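Local atomic coordinates of nicotinate phosphoribosyltransferase (Vibrio cholerae, PDB entry 4HL7), a protein that probably catalyses the ATP-dependent formation of nicotinate ribonucleotide from nicotinate and phosphoribosyl diphosphate, releasing diphosphate, for NAD(+) biosynthesis. Residues I13-I24 with L68-L78; E132-E141 with G185-Q193. One frame throughout, in Å; residues are numbered along the deposited sequence.

Interaction 1. Residues I13-I24 with L68-L78; sequences IRSLLDLDAYKI and LRFSDADIHYL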
# COMPACT_ATOMS: atom_id res chain seq x y z
N ILE A 13 -8.97 -13.67 -6.50
CA ILE A 13 -9.61 -12.48 -5.97
C ILE A 13 -11.01 -12.86 -5.44
O ILE A 13 -11.81 -13.48 -6.14
CB ILE A 13 -9.70 -11.35 -7.03
CG1 ILE A 13 -8.27 -11.00 -7.57
CG2 ILE A 13 -10.47 -10.16 -6.48
CD1 ILE A 13 -7.32 -10.39 -6.54
N ARG A 14 -11.29 -12.49 -4.20
CA ARG A 14 -12.46 -13.06 -3.53
C ARG A 14 -13.74 -12.25 -3.78
O ARG A 14 -14.82 -12.77 -3.69
CB ARG A 14 -12.15 -13.14 -2.06
CG ARG A 14 -10.96 -14.07 -1.88
CD ARG A 14 -11.23 -15.03 -0.84
NE ARG A 14 -10.23 -16.10 -0.82
CZ ARG A 14 -10.18 -16.97 0.16
NH1 ARG A 14 -11.06 -16.88 1.16
NH2 ARG A 14 -9.26 -17.93 0.15
N SER A 15 -13.57 -10.96 -4.05
CA SER A 15 -14.69 -10.00 -4.28
C SER A 15 -14.04 -8.67 -4.62
O SER A 15 -12.81 -8.54 -4.53
CB SER A 15 -15.58 -9.83 -3.04
OG SER A 15 -14.99 -8.99 -2.03
N LEU A 16 -14.84 -7.66 -4.98
CA LEU A 16 -14.23 -6.34 -5.26
C LEU A 16 -13.95 -5.59 -3.96
O LEU A 16 -13.52 -4.42 -3.99
CB LEU A 16 -15.14 -5.50 -6.19
CG LEU A 16 -15.12 -5.81 -7.71
CD1 LEU A 16 -15.99 -4.81 -8.47
CD2 LEU A 16 -13.70 -5.85 -8.30
N LEU A 17 -14.20 -6.24 -2.81
CA LEU A 17 -13.72 -5.70 -1.51
C LEU A 17 -12.35 -6.31 -1.09
O LEU A 17 -11.71 -5.86 -0.10
CB LEU A 17 -14.77 -6.00 -0.39
CG LEU A 17 -16.11 -5.23 -0.53
CD1 LEU A 17 -16.97 -5.55 0.68
CD2 LEU A 17 -15.83 -3.72 -0.63
N ASP A 18 -11.91 -7.33 -1.85
CA ASP A 18 -10.63 -8.00 -1.60
C ASP A 18 -9.47 -7.17 -2.12
O ASP A 18 -8.81 -7.55 -3.13
CB ASP A 18 -10.64 -9.37 -2.29
CG ASP A 18 -9.46 -10.24 -1.91
OD1 ASP A 18 -8.70 -9.91 -0.97
OD2 ASP A 18 -9.24 -11.24 -2.61
N LEU A 19 -9.23 -6.04 -1.45
CA LEU A 19 -8.25 -5.06 -1.84
C LEU A 19 -8.00 -4.14 -0.66
O LEU A 19 -8.76 -4.23 0.35
CB LEU A 19 -8.72 -4.23 -3.09
CG LEU A 19 -10.21 -3.85 -3.24
CD1 LEU A 19 -10.65 -2.84 -2.19
CD2 LEU A 19 -10.40 -3.25 -4.65
N ASP A 20 -6.99 -3.26 -0.77
CA ASP A 20 -6.74 -2.31 0.36
C ASP A 20 -7.85 -1.29 0.40
O ASP A 20 -8.17 -0.67 -0.61
CB ASP A 20 -5.40 -1.61 0.17
CG ASP A 20 -4.19 -2.54 0.47
OD1 ASP A 20 -4.36 -3.60 1.14
OD2 ASP A 20 -3.07 -2.15 0.06
N ALA A 21 -8.39 -1.05 1.60
CA ALA A 21 -9.54 -0.21 1.78
C ALA A 21 -9.27 1.18 1.28
O ALA A 21 -10.21 1.85 0.78
CB ALA A 21 -9.87 -0.17 3.27
N TYR A 22 -8.03 1.65 1.42
CA TYR A 22 -7.74 3.04 1.01
C TYR A 22 -7.93 3.26 -0.52
O TYR A 22 -8.02 4.38 -0.94
CB TYR A 22 -6.30 3.47 1.40
CG TYR A 22 -5.22 3.02 0.37
CD1 TYR A 22 -4.46 1.88 0.58
CD2 TYR A 22 -5.00 3.74 -0.83
CE1 TYR A 22 -3.49 1.46 -0.33
CE2 TYR A 22 -4.04 3.32 -1.76
CZ TYR A 22 -3.29 2.17 -1.51
OH TYR A 22 -2.34 1.74 -2.43
N LYS A 23 -7.98 2.17 -1.32
CA LYS A 23 -8.19 2.31 -2.75
C LYS A 23 -9.62 2.71 -3.03
O LYS A 23 -9.86 3.63 -3.85
CB LYS A 23 -7.81 0.99 -3.50
CG LYS A 23 -6.33 0.70 -3.35
CD LYS A 23 -5.53 0.81 -4.64
CE LYS A 23 -5.23 2.22 -5.02
NZ LYS A 23 -4.37 2.25 -6.26
N ILE A 24 -10.56 2.08 -2.35
CA ILE A 24 -11.97 2.48 -2.45
C ILE A 24 -12.17 3.87 -1.85
O ILE A 24 -12.92 4.72 -2.38
CB ILE A 24 -12.92 1.43 -1.79
CG1 ILE A 24 -13.07 0.23 -2.76
CG2 ILE A 24 -14.33 2.02 -1.53
CD1 ILE A 24 -14.00 -0.89 -2.24
N LEU A 68 -16.26 -9.04 -12.57
CA LEU A 68 -16.60 -8.80 -11.17
C LEU A 68 -17.52 -7.63 -11.01
O LEU A 68 -17.47 -6.66 -11.79
CB LEU A 68 -15.34 -8.53 -10.34
CG LEU A 68 -14.39 -9.71 -10.27
CD1 LEU A 68 -13.34 -9.32 -9.21
CD2 LEU A 68 -15.11 -11.01 -9.89
N ARG A 69 -18.36 -7.69 -9.98
CA ARG A 69 -19.30 -6.57 -9.73
C ARG A 69 -19.35 -6.30 -8.24
O ARG A 69 -19.12 -7.22 -7.46
CB ARG A 69 -20.70 -6.95 -10.23
CG ARG A 69 -20.75 -7.30 -11.73
CD ARG A 69 -20.70 -6.00 -12.54
NE ARG A 69 -20.93 -6.17 -13.98
CZ ARG A 69 -19.99 -6.54 -14.86
NH1 ARG A 69 -18.75 -6.84 -14.47
NH2 ARG A 69 -20.29 -6.63 -16.14
N PHE A 70 -19.74 -5.09 -7.83
CA PHE A 70 -20.10 -4.93 -6.40
C PHE A 70 -21.50 -5.48 -6.19
O PHE A 70 -22.43 -5.05 -6.89
CB PHE A 70 -20.06 -3.45 -6.00
CG PHE A 70 -18.66 -2.90 -5.85
CD1 PHE A 70 -17.93 -3.09 -4.68
CD2 PHE A 70 -18.06 -2.20 -6.89
CE1 PHE A 70 -16.63 -2.57 -4.56
CE2 PHE A 70 -16.77 -1.68 -6.78
CZ PHE A 70 -16.05 -1.85 -5.61
N SER A 71 -21.69 -6.33 -5.17
CA SER A 71 -23.01 -6.93 -4.87
C SER A 71 -23.74 -5.99 -3.92
O SER A 71 -23.15 -5.08 -3.34
CB SER A 71 -22.87 -8.29 -4.22
OG SER A 71 -22.41 -8.17 -2.88
N ASP A 72 -25.05 -6.18 -3.76
CA ASP A 72 -25.75 -5.31 -2.80
C ASP A 72 -25.21 -5.50 -1.41
O ASP A 72 -25.08 -4.53 -0.65
CB ASP A 72 -27.28 -5.51 -2.87
CG ASP A 72 -27.82 -5.18 -4.22
OD1 ASP A 72 -28.35 -6.11 -4.87
OD2 ASP A 72 -27.66 -4.01 -4.66
N ALA A 73 -24.80 -6.73 -1.10
CA ALA A 73 -24.19 -7.04 0.15
C ALA A 73 -22.85 -6.35 0.36
O ALA A 73 -22.52 -6.00 1.50
CB ALA A 73 -24.03 -8.54 0.34
N ASP A 74 -22.05 -6.19 -0.70
CA ASP A 74 -20.81 -5.43 -0.58
C ASP A 74 -21.14 -4.00 -0.24
O ASP A 74 -20.45 -3.35 0.58
CB ASP A 74 -20.03 -5.44 -1.90
CG ASP A 74 -19.51 -6.83 -2.28
OD1 ASP A 74 -19.38 -7.70 -1.40
OD2 ASP A 74 -19.30 -7.05 -3.48
N ILE A 75 -22.13 -3.46 -0.94
CA ILE A 75 -22.50 -2.04 -0.76
C ILE A 75 -23.09 -1.80 0.64
O ILE A 75 -22.75 -0.77 1.31
CB ILE A 75 -23.45 -1.54 -1.87
CG1 ILE A 75 -22.80 -1.73 -3.25
CG2 ILE A 75 -23.74 -0.04 -1.70
CD1 ILE A 75 -21.56 -0.89 -3.49
N HIS A 76 -23.94 -2.72 1.08
CA HIS A 76 -24.51 -2.71 2.44
C HIS A 76 -23.39 -2.73 3.45
O HIS A 76 -23.40 -1.97 4.45
CB HIS A 76 -25.45 -3.91 2.69
CG HIS A 76 -26.77 -3.86 1.89
ND1 HIS A 76 -27.43 -2.68 1.60
CD2 HIS A 76 -27.57 -4.89 1.34
CE1 HIS A 76 -28.58 -2.95 0.90
NE2 HIS A 76 -28.66 -4.30 0.74
N TYR A 77 -22.37 -3.56 3.20
CA TYR A 77 -21.22 -3.62 4.13
C TYR A 77 -20.52 -2.25 4.21
O TYR A 77 -20.27 -1.73 5.31
CB TYR A 77 -20.20 -4.73 3.73
CG TYR A 77 -18.91 -4.59 4.54
CD1 TYR A 77 -17.77 -4.00 3.98
CD2 TYR A 77 -18.87 -5.01 5.87
CE1 TYR A 77 -16.61 -3.81 4.74
CE2 TYR A 77 -17.71 -4.85 6.63
CZ TYR A 77 -16.59 -4.25 6.07
OH TYR A 77 -15.46 -4.09 6.82
N LEU A 78 -20.25 -1.62 3.09
CA LEU A 78 -19.60 -0.33 3.15
C LEU A 78 -20.50 0.75 3.76
O LEU A 78 -20.02 1.69 4.40
CB LEU A 78 -19.17 0.15 1.75
CG LEU A 78 -18.09 -0.75 1.09
CD1 LEU A 78 -17.82 -0.18 -0.30
CD2 LEU A 78 -16.82 -0.73 1.94
O HOH W 1 -17.67 -8.09 -5.19
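Leu16 lies over one face of the Phe70 ring, its CB 3.9 Å from the ring centroid and 18° off the normal, a CH-pi contact. The methyls of Leu16 then part: CD1 meets Phe70 CE2 at 3.6 Å, whereas CD2 packs on Leu68 CD1 at 3.6 Å. Turning CG anti to the carbonyl carbon (chi1 -78°) carries both of these methyls toward 68-70. Ile24 CD1 and Leu17 CD2 reach the ring at its edge. Leu17 is itself forked, with CD1 obliquely against the Tyr77 ring (3.7 Å to Tyr77 CD1) and CD2 beside the methyls of Leu78. Polar contact is made through one water, which accepts from Leu16 N (2.9 Å) and donates to Arg69 O and to Asp74 OD2 (2.6 Å). Asp74 OD2 also takes an almost straight bond (179°) from Ser71 N, 3.0 Å long and coming from above the carboxylate plane, while Asp74 OD1 pairs with Arg220. Behind the two leucines, Ser15 OG accepts from Leu17 N in an ST turn within the type I turn 15-18. Asp74 N returns a bond to Ser71 OG, completing the capping box that starts helix 72-81 in the N-terminal domain.

Interaction 2. Residues E132-E141 with G185-Q193; sequences ETLVMAIVSE and GTRRRFSSQ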
# COMPACT_ATOMS: atom_id res chain seq x y z
N GLU A 132 -4.70 -1.67 -8.77
CA GLU A 132 -3.37 -1.89 -8.19
C GLU A 132 -3.23 -3.15 -7.35
O GLU A 132 -2.35 -3.99 -7.66
CB GLU A 132 -2.95 -0.64 -7.34
CG GLU A 132 -1.66 -0.85 -6.57
CD GLU A 132 -1.23 0.41 -5.82
OE1 GLU A 132 -1.76 1.48 -6.14
OE2 GLU A 132 -0.31 0.30 -4.98
N THR A 133 -4.00 -3.28 -6.27
CA THR A 133 -3.77 -4.42 -5.35
C THR A 133 -4.33 -5.69 -5.94
O THR A 133 -3.92 -6.76 -5.54
CB THR A 133 -4.22 -4.24 -3.87
OG1 THR A 133 -5.64 -4.31 -3.73
CG2 THR A 133 -3.62 -2.93 -3.28
N LEU A 134 -5.37 -5.57 -6.80
CA LEU A 134 -5.93 -6.77 -7.44
C LEU A 134 -4.89 -7.36 -8.38
O LEU A 134 -4.69 -8.59 -8.42
CB LEU A 134 -7.21 -6.44 -8.23
CG LEU A 134 -8.32 -5.80 -7.41
CD1 LEU A 134 -9.47 -5.31 -8.31
CD2 LEU A 134 -8.78 -6.74 -6.29
N VAL A 135 -4.26 -6.50 -9.17
CA VAL A 135 -3.25 -6.97 -10.11
C VAL A 135 -2.05 -7.51 -9.33
O VAL A 135 -1.55 -8.56 -9.66
CB VAL A 135 -2.82 -5.85 -11.14
CG1 VAL A 135 -1.64 -6.34 -12.01
CG2 VAL A 135 -4.01 -5.45 -12.03
N MSE A 136 -1.63 -6.82 -8.28
CA MSE A 136 -0.43 -7.33 -7.50
C MSE A 136 -0.73 -8.65 -6.91
O MSE A 136 0.09 -9.54 -7.01
CB MSE A 136 0.01 -6.27 -6.47
CG MSE A 136 0.57 -5.12 -7.24
SE MSE A 136 0.95 -3.68 -5.93
CE MSE A 136 2.51 -4.53 -5.05
N ALA A 137 -1.96 -8.85 -6.38
CA ALA A 137 -2.38 -10.12 -5.71
C ALA A 137 -2.47 -11.26 -6.68
O ALA A 137 -2.13 -12.43 -6.36
CB ALA A 137 -3.69 -9.96 -4.95
N ILE A 138 -2.91 -10.92 -7.89
CA ILE A 138 -3.02 -11.88 -8.96
C ILE A 138 -1.61 -12.32 -9.39
O ILE A 138 -1.36 -13.48 -9.49
CB ILE A 138 -3.77 -11.24 -10.17
CG1 ILE A 138 -5.30 -11.27 -9.92
CG2 ILE A 138 -3.41 -12.00 -11.48
CD1 ILE A 138 -6.07 -10.30 -10.84
N VAL A 139 -0.73 -11.37 -9.67
CA VAL A 139 0.63 -11.75 -10.11
C VAL A 139 1.35 -12.57 -9.04
O VAL A 139 1.92 -13.60 -9.34
CB VAL A 139 1.51 -10.54 -10.51
CG1 VAL A 139 2.93 -11.00 -10.92
CG2 VAL A 139 0.89 -9.79 -11.69
N SER A 140 1.26 -12.12 -7.79
CA SER A 140 1.77 -12.92 -6.66
C SER A 140 1.27 -14.33 -6.61
O SER A 140 2.08 -15.29 -6.60
CB SER A 140 1.55 -12.20 -5.30
OG SER A 140 2.30 -12.89 -4.30
N GLU A 141 -0.06 -14.49 -6.60
CA GLU A 141 -0.66 -15.81 -6.46
C GLU A 141 -0.48 -16.75 -7.68
O GLU A 141 -0.39 -17.98 -7.50
CB GLU A 141 -2.14 -15.73 -6.05
CG GLU A 141 -2.69 -17.14 -5.84
CD GLU A 141 -3.96 -17.21 -5.04
OE1 GLU A 141 -4.58 -18.30 -5.07
OE2 GLU A 141 -4.37 -16.20 -4.43
N GLY A 185 -1.12 -7.04 4.33
CA GLY A 185 -0.45 -7.92 3.38
C GLY A 185 -1.26 -8.42 2.21
O GLY A 185 -0.97 -9.48 1.68
N THR A 186 -2.26 -7.68 1.79
CA THR A 186 -3.02 -8.12 0.62
C THR A 186 -2.18 -8.12 -0.70
O THR A 186 -2.22 -9.08 -1.49
CB THR A 186 -4.23 -7.17 0.44
OG1 THR A 186 -5.12 -7.30 1.56
CG2 THR A 186 -4.98 -7.46 -0.90
N ARG A 187 -1.51 -6.99 -0.98
CA ARG A 187 -0.84 -6.79 -2.29
C ARG A 187 0.26 -7.77 -2.57
O ARG A 187 0.52 -8.10 -3.75
CB ARG A 187 -0.30 -5.36 -2.44
CG ARG A 187 0.80 -4.96 -1.45
CD ARG A 187 1.08 -3.47 -1.54
NE ARG A 187 -0.12 -2.69 -1.34
CZ ARG A 187 -0.38 -1.56 -2.00
NH1 ARG A 187 0.50 -1.12 -2.88
NH2 ARG A 187 -1.53 -0.89 -1.79
N ARG A 188 0.89 -8.32 -1.52
CA ARG A 188 1.95 -9.33 -1.82
C ARG A 188 1.74 -10.65 -1.11
O ARG A 188 2.70 -11.36 -0.78
CB ARG A 188 3.37 -8.78 -1.61
CG ARG A 188 3.92 -7.93 -2.78
CD ARG A 188 5.13 -7.11 -2.29
NE ARG A 188 5.48 -5.94 -3.11
CZ ARG A 188 5.19 -4.66 -2.81
NH1 ARG A 188 4.47 -4.34 -1.73
NH2 ARG A 188 5.62 -3.69 -3.64
N ARG A 189 0.48 -11.01 -0.92
CA ARG A 189 0.20 -12.29 -0.25
C ARG A 189 0.67 -13.47 -1.08
O ARG A 189 0.71 -13.41 -2.32
CB ARG A 189 -1.28 -12.46 0.04
CG ARG A 189 -2.19 -12.51 -1.21
CD ARG A 189 -3.57 -12.07 -0.79
NE ARG A 189 -4.47 -12.18 -1.94
CZ ARG A 189 -5.71 -11.72 -1.95
NH1 ARG A 189 -6.22 -11.17 -0.83
NH2 ARG A 189 -6.46 -11.88 -3.05
N PHE A 190 0.99 -14.58 -0.41
CA PHE A 190 1.31 -15.80 -1.14
C PHE A 190 0.06 -16.25 -1.96
O PHE A 190 0.19 -16.70 -3.10
CB PHE A 190 1.68 -16.91 -0.14
CG PHE A 190 2.05 -18.23 -0.79
CD1 PHE A 190 3.39 -18.48 -1.17
CD2 PHE A 190 1.11 -19.23 -0.98
CE1 PHE A 190 3.72 -19.66 -1.78
CE2 PHE A 190 1.45 -20.44 -1.59
CZ PHE A 190 2.77 -20.65 -1.99
N SER A 191 -1.13 -16.13 -1.33
CA SER A 191 -2.39 -16.51 -1.92
C SER A 191 -3.49 -15.91 -1.05
O SER A 191 -3.23 -15.54 0.09
CB SER A 191 -2.53 -18.05 -2.02
OG SER A 191 -2.65 -18.62 -0.71
N SER A 192 -4.70 -15.76 -1.59
CA SER A 192 -5.81 -15.25 -0.76
C SER A 192 -6.13 -16.24 0.40
O SER A 192 -6.53 -15.80 1.50
CB SER A 192 -7.05 -14.94 -1.63
OG SER A 192 -7.47 -16.10 -2.32
N GLN A 193 -5.98 -17.55 0.15
CA GLN A 193 -6.18 -18.59 1.19
C GLN A 193 -5.19 -18.43 2.32
O GLN A 193 -5.58 -18.53 3.52
CB GLN A 193 -6.13 -20.02 0.60
CG GLN A 193 -6.54 -21.15 1.57
CD GLN A 193 -7.93 -20.94 2.13
OE1 GLN A 193 -8.84 -20.66 1.39
NE2 GLN A 193 -8.05 -20.93 3.43
O HOH W 2 -3.95 -13.44 -4.42
O HOH W 3 -6.02 -18.67 -2.74
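Met136, a selenomethionine, sets its terminal CE over the centre of one face of the Arg188 guanidinium, 3.5 Å from Arg188 CZ. Arg187 has Thr133 CG2 over one face, 3.3 Å from Arg187 NH2, and Glu132 OE2 near its edge. That salt bridge, 2.7 Å from Arg187 NH1 to Glu132 OE2, is bent (140°), the carboxylate and guanidinium planes standing nearly perpendicular. A third guanidinium, that of Arg189, carries Ser192 CB on one face and a water in its plane at the edge; Ala137 CB approaches obliquely. This water accepts from Arg189 NE (2.8 Å) and donates to Ala137 O and Glu141 OE2, joining a charged side chain to the helix backbone, while Arg189 NH1 is held by Gln195 and by a salt bridge to Asp18.

Backbone atoms of 185-193 are gripped as well. Ser140 donates OG to Arg189 O at 2.6 Å, from above the carbonyl plane, its chi1 of -169° swinging OG away from its own N. Glu141, extended, accepts from Ser192 N at OE2 (2.9 Å), so its negative charge sits at the start of helix 192-205, probably a favourable placement; OE1 pairs with Arg145.

Arg188 NH2 is held by Ile373 O, and the side chain lies about 5 Å from a sulfate ion, probably from the crystallisation liquor. Helix 131-147 is thus wedged between the turn leading from strand 181-183 into helix 192-205 and strands 38-46 and 372-380, with Val135 and Val139 also meeting helix 52-64.

From the N terminus, interaction 1 closes first: the chain leaves 13-24 through helix 21-33, strand 38-46 and helix 52-64, and returns at 68-78. Interaction 2 opens later, spanning helix 155-174 and strand 181-183 between 132-141 and 185-193. The two loops therefore follow one another, neither nested nor crossed. In space they touch: Asp20 OD2 forms a salt bridge with Arg187 NH2 (2.7 Å), and Lys23 NZ another with Glu132 OE1 (2.7 Å), while Leu19 packs on Thr133. Interaction 1 stays within the N-terminal domain; interaction 2 ties that domain to the parallel-stranded part, whose family belongs to the TIM-barrel clan.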